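Local coordinates for arginase 1, mitochondrial (Arabidopsis thaliana, PDB 6VSU), which hydrolyses L-arginine to L-ornithine and urea at a two-manganese centre, and also converts agmatine to putrescine, working as a homohexamer, at residues E32-L37 against E128-P133; S43-G48 against V92-G97; I142-V147 against A185-G190; L196-I201 against V217-M222. All coordinates share one frame; numbering follows the deposited sequence.

Contact 1: residues E32-L37 against E128-P133; sequences ELVRLL and EEPLRP
Arg35 and Val34, near the C-terminal end of helix 7-37, meet the turn that leads into strand 131-136 of the parallel sheet. The turn spans Glu128 to Leu131 and has the form of a type VI turn. The peptide bond between Glu129 and Pro130 is cis, and Leu131 N bonds back to Glu128 O. Arg35 closes over the outer side of this turn. Its chain bends at chi3 (-65°), and this swings the guanidinium round to present its edge. Arg35 NH1 gives a short bond of 2.6 Å to Glu129 O, in the plane of that carbonyl and of the guanidinium. NH1 and NH2 of Arg35 also both reach Glu128 OE1, each at 3.2 Å. This salt bridge is end-on, with two nitrogens on one oxygen. The two flat groups are nearly coplanar, 29° apart. One group thus grips both a charge and a backbone carbonyl of the turn. With both acceptor oxygens lying near its plane, the guanidinium is probably held against rotation.

Val34 works on the buried side. Its CG1 is anti to the backbone N and lies 3.6 Å from Pro130 CD. Ser43 of the adjoining strand also touches Val34. The other branch, Val34 CG2, reaches Leu131 CD2 at 4.0 Å.

Contact 2: residues S43-G48 against V92-G97; sequences STSLLG and VLTDVG
Thr44 O takes two donors: Thr94 N at 2.9 Å and a water at 2.7 Å. The same water accepts from Thr94 OG1, and Thr94 OG1 accepts in turn from Ser45 OG at 3.0 Å. This polar chain bridges strand 43-48 and strand 93-98, a parallel pair at one margin of the sheet in the alpha/beta fold of arginase. Thr94 OG1 can join it because chi1 (54°) sets the hydroxyl between the backbone N and carbonyl carbon. Ser45 OG also lies against Val96 CG1. Helix 111-126 covers this face through Val125.

The face with Thr44, Leu46, Leu93 and Asp95 is mixed. Leu46 CD2 meets Leu93 CD1 at 3.6 Å, and Thr44 CG2 lies beside the same Leu93 methyl. Helix 303-319 packs over these side chains. Thr44 OG1 bonds to Ala316 O of that helix and to Ser320 OG just beyond it.

The backbone ladder continues with Leu46 N to Thr94 O and Val96 N to Leu46 O. It then slips by one residue. Gly48 N goes to Gly97 O, at 2.8 Å and nearly straight (177°), while Val96 O receives Arg26 NE instead. The slip coincides with an Asx turn at Asp95. Asp95 OD2 is paired with Arg69, and Asp95 OD1 accepts Gly97 N at 2.9 Å, from above the carboxylate plane.

Contact 3: residues I142-V147 against A185-G190; sequences ISYPVV and ARIMEG
Arg186 lays its CB over the centre of the Tyr144 ring, 3.4 Å from the centroid and 10° off the normal. This is a CH-pi contact between helix 183-189 and helix 143-154 of the arginase fold. The two short helical segments run at 29° to each other. Arg186 CG follows along the CD2 and CE2 side of the ring. Next to it, Ile187 CG1 rests on Tyr144 CA at 3.7 Å. Ile187 CD1 rests against both Ser143 O and Val147 CG2, the latter at 3.8 Å. At the outer end of the ring, a water joins Tyr144 OH to Arg186 O.

The second shell sets the arginine. Its chain bends at chi2 (-68°) and chi3, which turns the guanidinium away from the ring. Glu189 takes it side-on, with Arg186 NE on OE1 and NH2 on OE2, each at 2.9 Å. Arg186 NH1 bonds to Asp171 O and Lys177 O. Arg148 makes a cation-pi contact with Tyr144. Behind the contact, Ser143 OG bonds to Asp289 and lies close to the manganese ligand His140.

An alanine in place of Tyr144 would probably leave a gap beneath Arg186 CB and deprive the bridging water of its hydroxyl partner.

Only the aliphatic root of the Arg186 side chain packs across the contact. Its charge is turned off the ring, to Glu189 and to the carbonyls of Asp171 and Lys177.

Contact 4: residues L196-I201 against V217-M222; sequences LLQVGI and VEQYEM
Gln198 and Gln219 sit side by side on neighbouring parallel strands, and their amides are coplanar to within 1°. Gln219 NE2 gives a bond of 3.0 Å to Gln198 OE1, nearly straight on to the oxygen. Val217 CG1 presses on Gln198 OE1 at 3.3 Å. Gln198 NE2 bonds to Pro167 O and His162 ND1, so both ends of this buried amide are held. A leucine here would probably leave these three partners without their mate and Gln219 freer to turn. The backbone is equally close-knit: Gln198 N bonds to Glu218 O, and Tyr220 N to Gln198 O at 2.7 Å.

On the opposite face side chains meet more loosely. Leu197 CD1 lies alongside the Glu218 carboxylate, at 3.8 Å from OE1. That charge pairs with Arg195, and Glu218 OE2 takes a water that also accepts from Leu196 N. Tyr220 CE2 is 4.3 Å from Leu197 CD2, though the edge of its ring rests on Gln198 O, and helix 225-232 backs it. A second water accepts from Gly200 N, and Tyr220 O takes Ile201 N at 3.3 Å.

Strand 193-201, helix 206-215 and strand 218-221 form a beta-alpha-beta crossover that ends the parallel sheet beside the manganese site.

From the N terminus, helix 7-37 leads into strand 43-48. Contact 2 closes first, when strand 93-98 joins that strand at the sheet margin. Contact 1 closes later and encloses it, bringing the helix end to the start of strand 131-136. The two touch where Ser43 bonds to Pro130 and Arg132. Contacts 3 and 4 follow in series. Contact 3 closes a loop that runs from helix 143-154 through strand 158-163 to helix 183-189. Contact 4 then closes the short loop through helix 206-215. Met188 meets Leu196 between them. Contacts 2 and 4 thus lie at the two outer edges of one sheet, their centres about 28 Å apart. None of the loops cross.

Contact 1: residues E32-L37 against E128-P133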
loop_
_atom_site.group_PDB
_atom_site.type_symbol
_atom_site.label_atom_id
_atom_site.label_comp_id
_atom_site.label_asym_id
_atom_site.label_seq_id
_atom_site.Cartn_x
_atom_site.Cartn_y
_atom_site.Cartn_z
ATOM N N GLU E 32 -28.980 -25.165 -21.340
ATOM C CA GLU E 32 -29.539 -26.504 -21.043
ATOM C C GLU E 32 -29.692 -26.664 -19.538
ATOM O O GLU E 32 -30.768 -27.085 -19.093
ATOM C CB GLU E 32 -28.679 -27.609 -21.648
ATOM C CG GLU E 32 -28.716 -27.586 -23.154
ATOM C CD GLU E 32 -27.812 -28.636 -23.764
ATOM O OE1 GLU E 32 -27.941 -28.870 -24.966
ATOM O OE2 GLU E 32 -26.965 -29.209 -23.000
ATOM N N LEU E 33 -28.705 -26.281 -18.756
ATOM C CA LEU E 33 -28.870 -26.346 -17.286
ATOM C C LEU E 33 -30.075 -25.511 -16.842
ATOM O O LEU E 33 -30.937 -26.011 -16.093
ATOM C CB LEU E 33 -27.579 -25.879 -16.635
ATOM C CG LEU E 33 -27.566 -25.762 -15.110
ATOM C CD1 LEU E 33 -28.013 -27.053 -14.421
ATOM C CD2 LEU E 33 -26.135 -25.410 -14.667
ATOM N N VAL E 34 -30.152 -24.265 -17.280
ATOM C CA VAL E 34 -31.273 -23.387 -16.856
ATOM C C VAL E 34 -32.597 -24.026 -17.245
ATOM O O VAL E 34 -33.512 -24.007 -16.418
ATOM C CB VAL E 34 -31.156 -21.979 -17.429
ATOM C CG1 VAL E 34 -32.425 -21.203 -17.152
ATOM C CG2 VAL E 34 -29.945 -21.272 -16.833
ATOM N N ARG E 35 -32.694 -24.537 -18.465
ATOM C CA ARG E 35 -33.967 -25.071 -18.990
ATOM C C ARG E 35 -34.323 -26.345 -18.236
ATOM O O ARG E 35 -35.528 -26.587 -18.054
ATOM C CB ARG E 35 -33.900 -25.305 -20.506
ATOM C CG ARG E 35 -33.908 -24.010 -21.313
ATOM C CD ARG E 35 -34.070 -24.218 -22.810
ATOM N NE ARG E 35 -32.969 -24.918 -23.451
ATOM C CZ ARG E 35 -31.858 -24.362 -23.914
ATOM N NH1 ARG E 35 -31.613 -23.062 -23.816
ATOM N NH2 ARG E 35 -30.945 -25.122 -24.471
ATOM N N LEU E 36 -33.345 -27.163 -17.865
ATOM C CA LEU E 36 -33.630 -28.455 -17.199
ATOM C C LEU E 36 -34.169 -28.168 -15.808
ATOM O O LEU E 36 -35.040 -28.896 -15.387
ATOM C CB LEU E 36 -32.378 -29.339 -17.190
ATOM C CG LEU E 36 -32.470 -30.604 -16.346
ATOM C CD1 LEU E 36 -31.713 -31.736 -16.964
ATOM C CD2 LEU E 36 -31.915 -30.338 -14.948
ATOM N N LEU E 37 -33.720 -27.099 -15.151
ATOM C CA LEU E 37 -34.236 -26.713 -13.821
ATOM C C LEU E 37 -35.675 -26.183 -13.952
ATOM O O LEU E 37 -36.479 -26.454 -13.045
ATOM C CB LEU E 37 -33.286 -25.712 -13.168
ATOM C CG LEU E 37 -31.970 -26.298 -12.673
ATOM C CD1 LEU E 37 -31.017 -25.200 -12.278
ATOM C CD2 LEU E 37 -32.166 -27.281 -11.520
ATOM N N GLU E 128 -29.418 -18.582 -26.555
ATOM C CA GLU E 128 -29.782 -19.663 -25.618
ATOM C C GLU E 128 -30.828 -19.138 -24.645
ATOM O O GLU E 128 -30.505 -18.524 -23.658
ATOM C CB GLU E 128 -28.535 -20.200 -24.920
ATOM C CG GLU E 128 -27.621 -20.902 -25.897
ATOM C CD GLU E 128 -28.106 -22.281 -26.295
ATOM O OE1 GLU E 128 -28.964 -22.883 -25.587
ATOM O OE2 GLU E 128 -27.579 -22.773 -27.271
ATOM N N GLU E 129 -32.087 -19.466 -24.932
ATOM C CA GLU E 129 -33.254 -19.087 -24.097
ATOM C C GLU E 129 -33.135 -19.792 -22.742
ATOM O O GLU E 129 -32.847 -20.985 -22.739
ATOM C CB GLU E 129 -34.518 -19.561 -24.812
ATOM C CG GLU E 129 -35.770 -18.818 -24.409
ATOM C CD GLU E 129 -35.961 -17.490 -25.117
ATOM O OE1 GLU E 129 -35.877 -17.466 -26.361
ATOM O OE2 GLU E 129 -36.195 -16.488 -24.418
ATOM N N PRO E 130 -33.410 -19.143 -21.590
ATOM C CA PRO E 130 -33.715 -17.718 -21.506
ATOM C C PRO E 130 -32.608 -16.806 -20.972
ATOM O O PRO E 130 -32.888 -15.909 -20.142
ATOM C CB PRO E 130 -34.839 -17.751 -20.461
ATOM C CG PRO E 130 -34.280 -18.730 -19.455
ATOM C CD PRO E 130 -33.548 -19.779 -20.277
ATOM N N LEU E 131 -31.390 -17.022 -21.431
ATOM C CA LEU E 131 -30.262 -16.247 -20.932
ATOM C C LEU E 131 -30.404 -14.804 -21.441
ATOM O O LEU E 131 -30.763 -14.594 -22.610
ATOM C CB LEU E 131 -28.940 -16.856 -21.401
ATOM C CG LEU E 131 -28.675 -18.318 -21.079
ATOM C CD1 LEU E 131 -27.275 -18.685 -21.560
ATOM C CD2 LEU E 131 -28.851 -18.693 -19.622
ATOM N N ARG E 132 -29.983 -13.873 -20.595
ATOM C CA ARG E 132 -29.839 -12.444 -20.900
ATOM C C ARG E 132 -28.438 -12.019 -20.484
ATOM O O ARG E 132 -27.958 -12.369 -19.428
ATOM C CB ARG E 132 -30.918 -11.679 -20.139
ATOM C CG ARG E 132 -32.329 -12.130 -20.480
ATOM C CD ARG E 132 -33.348 -11.022 -20.174
ATOM N NE ARG E 132 -34.688 -11.366 -20.597
ATOM C CZ ARG E 132 -35.724 -10.545 -20.581
ATOM N NH1 ARG E 132 -35.609 -9.275 -20.206
ATOM N NH2 ARG E 132 -36.901 -11.020 -20.903
ATOM N N PRO E 133 -27.706 -11.270 -21.318
ATOM C CA PRO E 133 -26.284 -11.085 -21.096
ATOM C C PRO E 133 -26.057 -9.957 -20.088
ATOM O O PRO E 133 -26.627 -8.880 -20.225
ATOM C CB PRO E 133 -25.758 -10.667 -22.473
ATOM C CG PRO E 133 -26.919 -9.827 -22.994
ATOM C CD PRO E 133 -28.147 -10.612 -22.556
#

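Contact 2: residues S43-G48 against V92-G97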
loop_
_atom_site.group_PDB
_atom_site.type_symbol
_atom_site.label_atom_id
_atom_site.label_comp_id
_atom_site.label_asym_id
_atom_site.label_seq_id
_atom_site.Cartn_x
_atom_site.Cartn_y
_atom_site.Cartn_z
ATOM N N SER E 43 -32.719 -15.394 -17.189
ATOM C CA SER E 43 -31.553 -15.911 -16.428
ATOM C C SER E 43 -30.337 -15.113 -16.872
ATOM O O SER E 43 -29.975 -15.213 -18.023
ATOM C CB SER E 43 -31.376 -17.386 -16.709
ATOM O OG SER E 43 -32.415 -18.061 -16.080
ATOM N N THR E 44 -29.809 -14.302 -15.989
ATOM C CA THR E 44 -28.548 -13.556 -16.187
ATOM C C THR E 44 -27.391 -14.532 -16.469
ATOM O O THR E 44 -27.187 -15.525 -15.731
ATOM C CB THR E 44 -28.219 -12.745 -14.945
ATOM O OG1 THR E 44 -29.338 -11.934 -14.589
ATOM C CG2 THR E 44 -27.011 -11.887 -15.205
ATOM N N SER E 45 -26.620 -14.246 -17.504
ATOM C CA SER E 45 -25.413 -15.004 -17.856
ATOM C C SER E 45 -24.299 -14.002 -18.094
ATOM O O SER E 45 -24.484 -13.124 -18.915
ATOM C CB SER E 45 -25.668 -15.858 -19.031
ATOM O OG SER E 45 -24.769 -16.932 -19.036
ATOM N N LEU E 46 -23.219 -14.114 -17.317
ATOM C CA LEU E 46 -22.051 -13.221 -17.400
ATOM C C LEU E 46 -21.287 -13.507 -18.677
ATOM O O LEU E 46 -21.169 -14.669 -19.076
ATOM C CB LEU E 46 -21.143 -13.444 -16.201
ATOM C CG LEU E 46 -21.792 -13.307 -14.836
ATOM C CD1 LEU E 46 -20.717 -13.387 -13.744
ATOM C CD2 LEU E 46 -22.547 -12.003 -14.707
ATOM N N LEU E 47 -20.824 -12.466 -19.314
ATOM C CA LEU E 47 -19.907 -12.556 -20.460
ATOM C C LEU E 47 -18.783 -11.548 -20.239
ATOM O O LEU E 47 -19.082 -10.380 -20.098
ATOM C CB LEU E 47 -20.658 -12.255 -21.747
ATOM C CG LEU E 47 -19.788 -12.246 -22.988
ATOM C CD1 LEU E 47 -19.248 -13.624 -23.272
ATOM C CD2 LEU E 47 -20.576 -11.746 -24.180
ATOM N N GLY E 48 -17.544 -12.020 -20.122
ATOM C CA GLY E 48 -16.391 -11.172 -19.864
ATOM C C GLY E 48 -15.849 -10.669 -21.159
ATOM O O GLY E 48 -15.826 -11.455 -22.183
ATOM N N VAL E 92 -30.811 -17.945 -11.654
ATOM C CA VAL E 92 -30.465 -16.564 -11.202
ATOM C C VAL E 92 -29.166 -16.088 -11.847
ATOM O O VAL E 92 -29.104 -14.933 -12.318
ATOM C CB VAL E 92 -30.353 -16.503 -9.678
ATOM C CG1 VAL E 92 -29.865 -15.143 -9.215
ATOM C CG2 VAL E 92 -31.690 -16.848 -9.034
ATOM N N LEU E 93 -28.140 -16.934 -11.878
ATOM C CA LEU E 93 -26.823 -16.544 -12.459
ATOM C C LEU E 93 -26.120 -17.759 -13.068
ATOM O O LEU E 93 -26.011 -18.808 -12.436
ATOM C CB LEU E 93 -25.976 -15.883 -11.364
ATOM C CG LEU E 93 -24.639 -15.310 -11.844
ATOM C CD1 LEU E 93 -24.808 -14.163 -12.846
ATOM C CD2 LEU E 93 -23.794 -14.830 -10.660
ATOM N N THR E 94 -25.681 -17.619 -14.305
ATOM C CA THR E 94 -24.642 -18.504 -14.894
ATOM C C THR E 94 -23.549 -17.608 -15.477
ATOM O O THR E 94 -23.720 -16.418 -15.463
ATOM C CB THR E 94 -25.199 -19.461 -15.966
ATOM O OG1 THR E 94 -25.882 -18.699 -16.948
ATOM C CG2 THR E 94 -26.104 -20.500 -15.371
ATOM N N ASP E 95 -22.557 -18.206 -16.086
ATOM C CA ASP E 95 -21.315 -17.509 -16.516
ATOM C C ASP E 95 -20.785 -18.276 -17.730
ATOM O O ASP E 95 -20.471 -19.463 -17.570
ATOM C CB ASP E 95 -20.307 -17.511 -15.372
ATOM C CG ASP E 95 -19.032 -16.735 -15.654
ATOM O OD1 ASP E 95 -18.840 -16.166 -16.769
ATOM O OD2 ASP E 95 -18.252 -16.660 -14.711
ATOM N N VAL E 96 -20.739 -17.628 -18.880
ATOM C CA VAL E 96 -20.180 -18.247 -20.118
ATOM C C VAL E 96 -18.723 -17.830 -20.306
ATOM O O VAL E 96 -18.184 -18.130 -21.323
ATOM C CB VAL E 96 -21.020 -17.936 -21.370
ATOM C CG1 VAL E 96 -22.496 -18.220 -21.155
ATOM C CG2 VAL E 96 -20.855 -16.503 -21.773
ATOM N N GLY E 97 -18.083 -17.215 -19.327
ATOM C CA GLY E 97 -16.648 -16.912 -19.396
ATOM C C GLY E 97 -16.324 -15.679 -20.227
ATOM O O GLY E 97 -17.185 -14.818 -20.464
HETATM O O HOH W 1 -28.218 -17.964 -16.152
#

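Contact 3: residues I142-V147 against A185-G190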
loop_
_atom_site.group_PDB
_atom_site.type_symbol
_atom_site.label_atom_id
_atom_site.label_comp_id
_atom_site.label_asym_id
_atom_site.label_seq_id
_atom_site.Cartn_x
_atom_site.Cartn_y
_atom_site.Cartn_z
ATOM N N ILE E 142 -16.766 -1.221 -25.049
ATOM C CA ILE E 142 -17.472 -2.485 -25.342
ATOM C C ILE E 142 -18.998 -2.267 -25.309
ATOM O O ILE E 142 -19.730 -3.073 -25.913
ATOM C CB ILE E 142 -17.003 -3.548 -24.364
ATOM C CG1 ILE E 142 -17.628 -3.325 -22.996
ATOM C CG2 ILE E 142 -15.467 -3.598 -24.359
ATOM C CD1 ILE E 142 -17.268 -4.355 -22.012
ATOM N N SER E 143 -19.463 -1.214 -24.651
ATOM C CA SER E 143 -20.896 -0.932 -24.560
ATOM C C SER E 143 -21.491 -0.789 -25.957
ATOM O O SER E 143 -22.618 -1.228 -26.156
ATOM C CB SER E 143 -21.109 0.266 -23.721
ATOM O OG SER E 143 -20.938 -0.067 -22.353
ATOM N N TYR E 144 -20.750 -0.252 -26.919
ATOM C CA TYR E 144 -21.264 -0.046 -28.296
ATOM C C TYR E 144 -21.605 -1.401 -28.901
ATOM O O TYR E 144 -22.756 -1.630 -29.266
ATOM C CB TYR E 144 -20.312 0.778 -29.166
ATOM C CG TYR E 144 -20.574 0.756 -30.657
ATOM C CD1 TYR E 144 -21.856 0.730 -31.178
ATOM C CD2 TYR E 144 -19.531 0.821 -31.569
ATOM C CE1 TYR E 144 -22.112 0.806 -32.553
ATOM C CE2 TYR E 144 -19.766 0.855 -32.945
ATOM C CZ TYR E 144 -21.064 0.838 -33.448
ATOM O OH TYR E 144 -21.289 0.869 -34.799
ATOM N N PRO E 145 -20.651 -2.328 -29.090
ATOM C CA PRO E 145 -20.974 -3.585 -29.767
ATOM C C PRO E 145 -21.971 -4.442 -29.007
ATOM O O PRO E 145 -22.662 -5.248 -29.618
ATOM C CB PRO E 145 -19.636 -4.330 -29.910
ATOM C CG PRO E 145 -18.721 -3.650 -28.905
ATOM C CD PRO E 145 -19.196 -2.191 -28.895
ATOM N N VAL E 146 -22.008 -4.283 -27.708
ATOM C CA VAL E 146 -22.943 -5.074 -26.854
ATOM C C VAL E 146 -24.351 -4.524 -27.122
ATOM O O VAL E 146 -25.267 -5.340 -27.331
ATOM C CB VAL E 146 -22.552 -4.991 -25.372
ATOM C CG1 VAL E 146 -23.614 -5.611 -24.506
ATOM C CG2 VAL E 146 -21.225 -5.668 -25.057
ATOM N N VAL E 147 -24.533 -3.191 -27.009
ATOM C CA VAL E 147 -25.883 -2.570 -27.138
ATOM C C VAL E 147 -26.368 -2.820 -28.565
ATOM O O VAL E 147 -27.507 -3.229 -28.724
ATOM C CB VAL E 147 -25.907 -1.082 -26.781
ATOM C CG1 VAL E 147 -27.180 -0.474 -27.290
ATOM C CG2 VAL E 147 -25.780 -0.859 -25.271
ATOM N N ALA E 185 -21.786 7.951 -28.402
ATOM C CA ALA E 185 -21.946 8.573 -29.723
ATOM C C ALA E 185 -22.168 7.456 -30.751
ATOM O O ALA E 185 -23.152 7.491 -31.503
ATOM C CB ALA E 185 -20.757 9.462 -30.033
ATOM N N ARG E 186 -21.354 6.421 -30.729
ATOM C CA ARG E 186 -21.566 5.281 -31.642
ATOM C C ARG E 186 -22.996 4.754 -31.457
ATOM O O ARG E 186 -23.674 4.481 -32.470
ATOM C CB ARG E 186 -20.526 4.176 -31.452
ATOM C CG ARG E 186 -19.084 4.600 -31.738
ATOM C CD ARG E 186 -18.724 4.932 -33.178
ATOM N NE ARG E 186 -19.110 6.295 -33.511
ATOM C CZ ARG E 186 -18.378 7.391 -33.220
ATOM N NH1 ARG E 186 -17.211 7.284 -32.579
ATOM N NH2 ARG E 186 -18.836 8.596 -33.539
ATOM N N ILE E 187 -23.434 4.580 -30.225
ATOM C CA ILE E 187 -24.763 3.978 -29.948
ATOM C C ILE E 187 -25.875 4.925 -30.454
ATOM O O ILE E 187 -26.857 4.428 -31.042
ATOM C CB ILE E 187 -24.885 3.638 -28.448
ATOM C CG1 ILE E 187 -24.089 2.396 -28.044
ATOM C CG2 ILE E 187 -26.338 3.494 -28.044
ATOM C CD1 ILE E 187 -23.979 2.243 -26.518
ATOM N N MET E 188 -25.767 6.231 -30.207
ATOM C CA MET E 188 -26.855 7.153 -30.598
ATOM C C MET E 188 -26.846 7.281 -32.130
ATOM O O MET E 188 -27.940 7.326 -32.693
ATOM C CB MET E 188 -26.774 8.504 -29.889
ATOM C CG MET E 188 -27.008 8.476 -28.365
ATOM S SD MET E 188 -28.435 7.483 -27.771
ATOM C CE MET E 188 -29.712 8.655 -28.210
ATOM N N GLU E 189 -25.701 7.231 -32.825
ATOM C CA GLU E 189 -25.653 7.279 -34.319
ATOM C C GLU E 189 -26.345 6.041 -34.940
ATOM O O GLU E 189 -26.868 6.143 -36.048
ATOM C CB GLU E 189 -24.231 7.266 -34.859
ATOM C CG GLU E 189 -23.528 8.575 -34.683
ATOM C CD GLU E 189 -22.002 8.485 -34.680
ATOM O OE1 GLU E 189 -21.448 7.386 -34.893
ATOM O OE2 GLU E 189 -21.369 9.542 -34.527
ATOM N N GLY E 190 -26.372 4.915 -34.263
ATOM C CA GLY E 190 -26.907 3.672 -34.844
ATOM C C GLY E 190 -28.416 3.478 -34.646
ATOM O O GLY E 190 -28.933 2.466 -35.163
HETATM O O HOH W 2 -23.175 3.431 -34.998
#

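Contact 4: residues L196-I201 against V217-M222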
loop_
_atom_site.group_PDB
_atom_site.type_symbol
_atom_site.label_atom_id
_atom_site.label_comp_id
_atom_site.label_asym_id
_atom_site.label_seq_id
_atom_site.Cartn_x
_atom_site.Cartn_y
_atom_site.Cartn_z
ATOM N N LEU E 196 -31.648 7.739 -23.738
ATOM C CA LEU E 196 -30.384 7.594 -22.998
ATOM C C LEU E 196 -30.395 8.582 -21.831
ATOM O O LEU E 196 -30.372 9.810 -22.067
ATOM C CB LEU E 196 -29.209 7.864 -23.932
ATOM C CG LEU E 196 -27.807 7.797 -23.311
ATOM C CD1 LEU E 196 -27.525 6.467 -22.677
ATOM C CD2 LEU E 196 -26.747 8.106 -24.366
ATOM N N LEU E 197 -30.502 8.026 -20.623
ATOM C CA LEU E 197 -30.366 8.760 -19.364
ATOM C C LEU E 197 -28.952 8.496 -18.831
ATOM O O LEU E 197 -28.606 7.296 -18.610
ATOM C CB LEU E 197 -31.376 8.232 -18.365
ATOM C CG LEU E 197 -32.765 8.817 -18.472
ATOM C CD1 LEU E 197 -33.480 8.219 -19.675
ATOM C CD2 LEU E 197 -33.568 8.612 -17.175
ATOM N N GLN E 198 -28.179 9.578 -18.708
ATOM C CA GLN E 198 -26.790 9.595 -18.194
ATOM C C GLN E 198 -26.873 10.195 -16.795
ATOM O O GLN E 198 -27.401 11.266 -16.670
ATOM C CB GLN E 198 -25.921 10.402 -19.167
ATOM C CG GLN E 198 -25.888 9.722 -20.523
ATOM C CD GLN E 198 -24.798 10.316 -21.373
ATOM O OE1 GLN E 198 -24.691 11.545 -21.489
ATOM N NE2 GLN E 198 -24.016 9.452 -21.995
ATOM N N VAL E 199 -26.476 9.417 -15.794
ATOM C CA VAL E 199 -26.597 9.741 -14.357
ATOM C C VAL E 199 -25.227 9.652 -13.693
ATOM O O VAL E 199 -24.545 8.653 -13.873
ATOM C CB VAL E 199 -27.608 8.801 -13.677
ATOM C CG1 VAL E 199 -27.737 9.191 -12.208
ATOM C CG2 VAL E 199 -28.933 8.868 -14.413
ATOM N N GLY E 200 -24.922 10.651 -12.878
ATOM C CA GLY E 200 -23.662 10.782 -12.132
ATOM C C GLY E 200 -22.617 11.575 -12.847
ATOM O O GLY E 200 -21.489 11.609 -12.359
ATOM N N ILE E 201 -23.001 12.292 -13.893
ATOM C CA ILE E 201 -22.050 13.025 -14.778
ATOM C C ILE E 201 -21.394 14.143 -13.960
ATOM O O ILE E 201 -22.125 14.934 -13.369
ATOM C CB ILE E 201 -22.764 13.609 -15.999
ATOM C CG1 ILE E 201 -23.403 12.554 -16.896
ATOM C CG2 ILE E 201 -21.803 14.472 -16.756
ATOM C CD1 ILE E 201 -22.405 11.597 -17.498
ATOM N N VAL E 217 -29.982 13.437 -25.623
ATOM C CA VAL E 217 -29.571 12.647 -24.422
ATOM C C VAL E 217 -30.128 13.384 -23.196
ATOM O O VAL E 217 -30.135 14.625 -23.212
ATOM C CB VAL E 217 -28.034 12.522 -24.369
ATOM C CG1 VAL E 217 -27.525 11.796 -23.142
ATOM C CG2 VAL E 217 -27.529 11.822 -25.587
ATOM N N GLU E 218 -30.591 12.667 -22.190
ATOM C CA GLU E 218 -30.993 13.253 -20.892
ATOM C C GLU E 218 -29.823 13.133 -19.907
ATOM O O GLU E 218 -29.537 12.000 -19.490
ATOM C CB GLU E 218 -32.229 12.529 -20.410
ATOM C CG GLU E 218 -33.391 12.742 -21.362
ATOM C CD GLU E 218 -34.518 11.747 -21.123
ATOM O OE1 GLU E 218 -34.994 11.733 -19.931
ATOM O OE2 GLU E 218 -34.839 10.939 -22.087
ATOM N N GLN E 219 -29.127 14.239 -19.630
ATOM C CA GLN E 219 -27.862 14.249 -18.871
ATOM C C GLN E 219 -28.175 14.745 -17.462
ATOM O O GLN E 219 -28.577 15.885 -17.336
ATOM C CB GLN E 219 -26.795 15.108 -19.550
ATOM C CG GLN E 219 -26.250 14.415 -20.783
ATOM C CD GLN E 219 -25.191 15.170 -21.556
ATOM O OE1 GLN E 219 -25.206 16.395 -21.578
ATOM N NE2 GLN E 219 -24.315 14.439 -22.244
ATOM N N TYR E 220 -27.967 13.935 -16.433
ATOM C CA TYR E 220 -28.125 14.356 -15.023
ATOM C C TYR E 220 -26.709 14.560 -14.475
ATOM O O TYR E 220 -25.970 13.607 -14.413
ATOM C CB TYR E 220 -28.989 13.361 -14.241
ATOM C CG TYR E 220 -30.396 13.310 -14.755
ATOM C CD1 TYR E 220 -31.325 14.222 -14.297
ATOM C CD2 TYR E 220 -30.772 12.493 -15.800
ATOM C CE1 TYR E 220 -32.596 14.295 -14.826
ATOM C CE2 TYR E 220 -32.057 12.515 -16.304
ATOM C CZ TYR E 220 -32.978 13.407 -15.810
ATOM O OH TYR E 220 -34.255 13.495 -16.303
ATOM N N GLU E 221 -26.368 15.780 -14.133
ATOM C CA GLU E 221 -25.078 16.162 -13.519
ATOM C C GLU E 221 -25.175 16.174 -11.988
ATOM O O GLU E 221 -26.218 16.508 -11.461
ATOM C CB GLU E 221 -24.674 17.522 -14.051
ATOM C CG GLU E 221 -24.443 17.512 -15.551
ATOM C CD GLU E 221 -23.990 18.858 -16.078
ATOM O OE1 GLU E 221 -22.982 19.402 -15.606
ATOM O OE2 GLU E 221 -24.671 19.400 -16.930
ATOM N N MET E 222 -24.103 15.758 -11.313
ATOM C CA MET E 222 -24.073 15.666 -9.837
ATOM C C MET E 222 -24.307 17.042 -9.194
ATOM O O MET E 222 -24.837 17.071 -8.101
ATOM C CB MET E 222 -22.761 15.049 -9.335
ATOM C CG MET E 222 -22.654 13.603 -9.641
ATOM S SD MET E 222 -23.906 12.589 -8.865
ATOM C CE MET E 222 -23.747 13.102 -7.156
HETATM O O HOH W 3 -33.058 10.656 -24.355
HETATM O O HOH W 4 -26.569 12.515 -11.373
#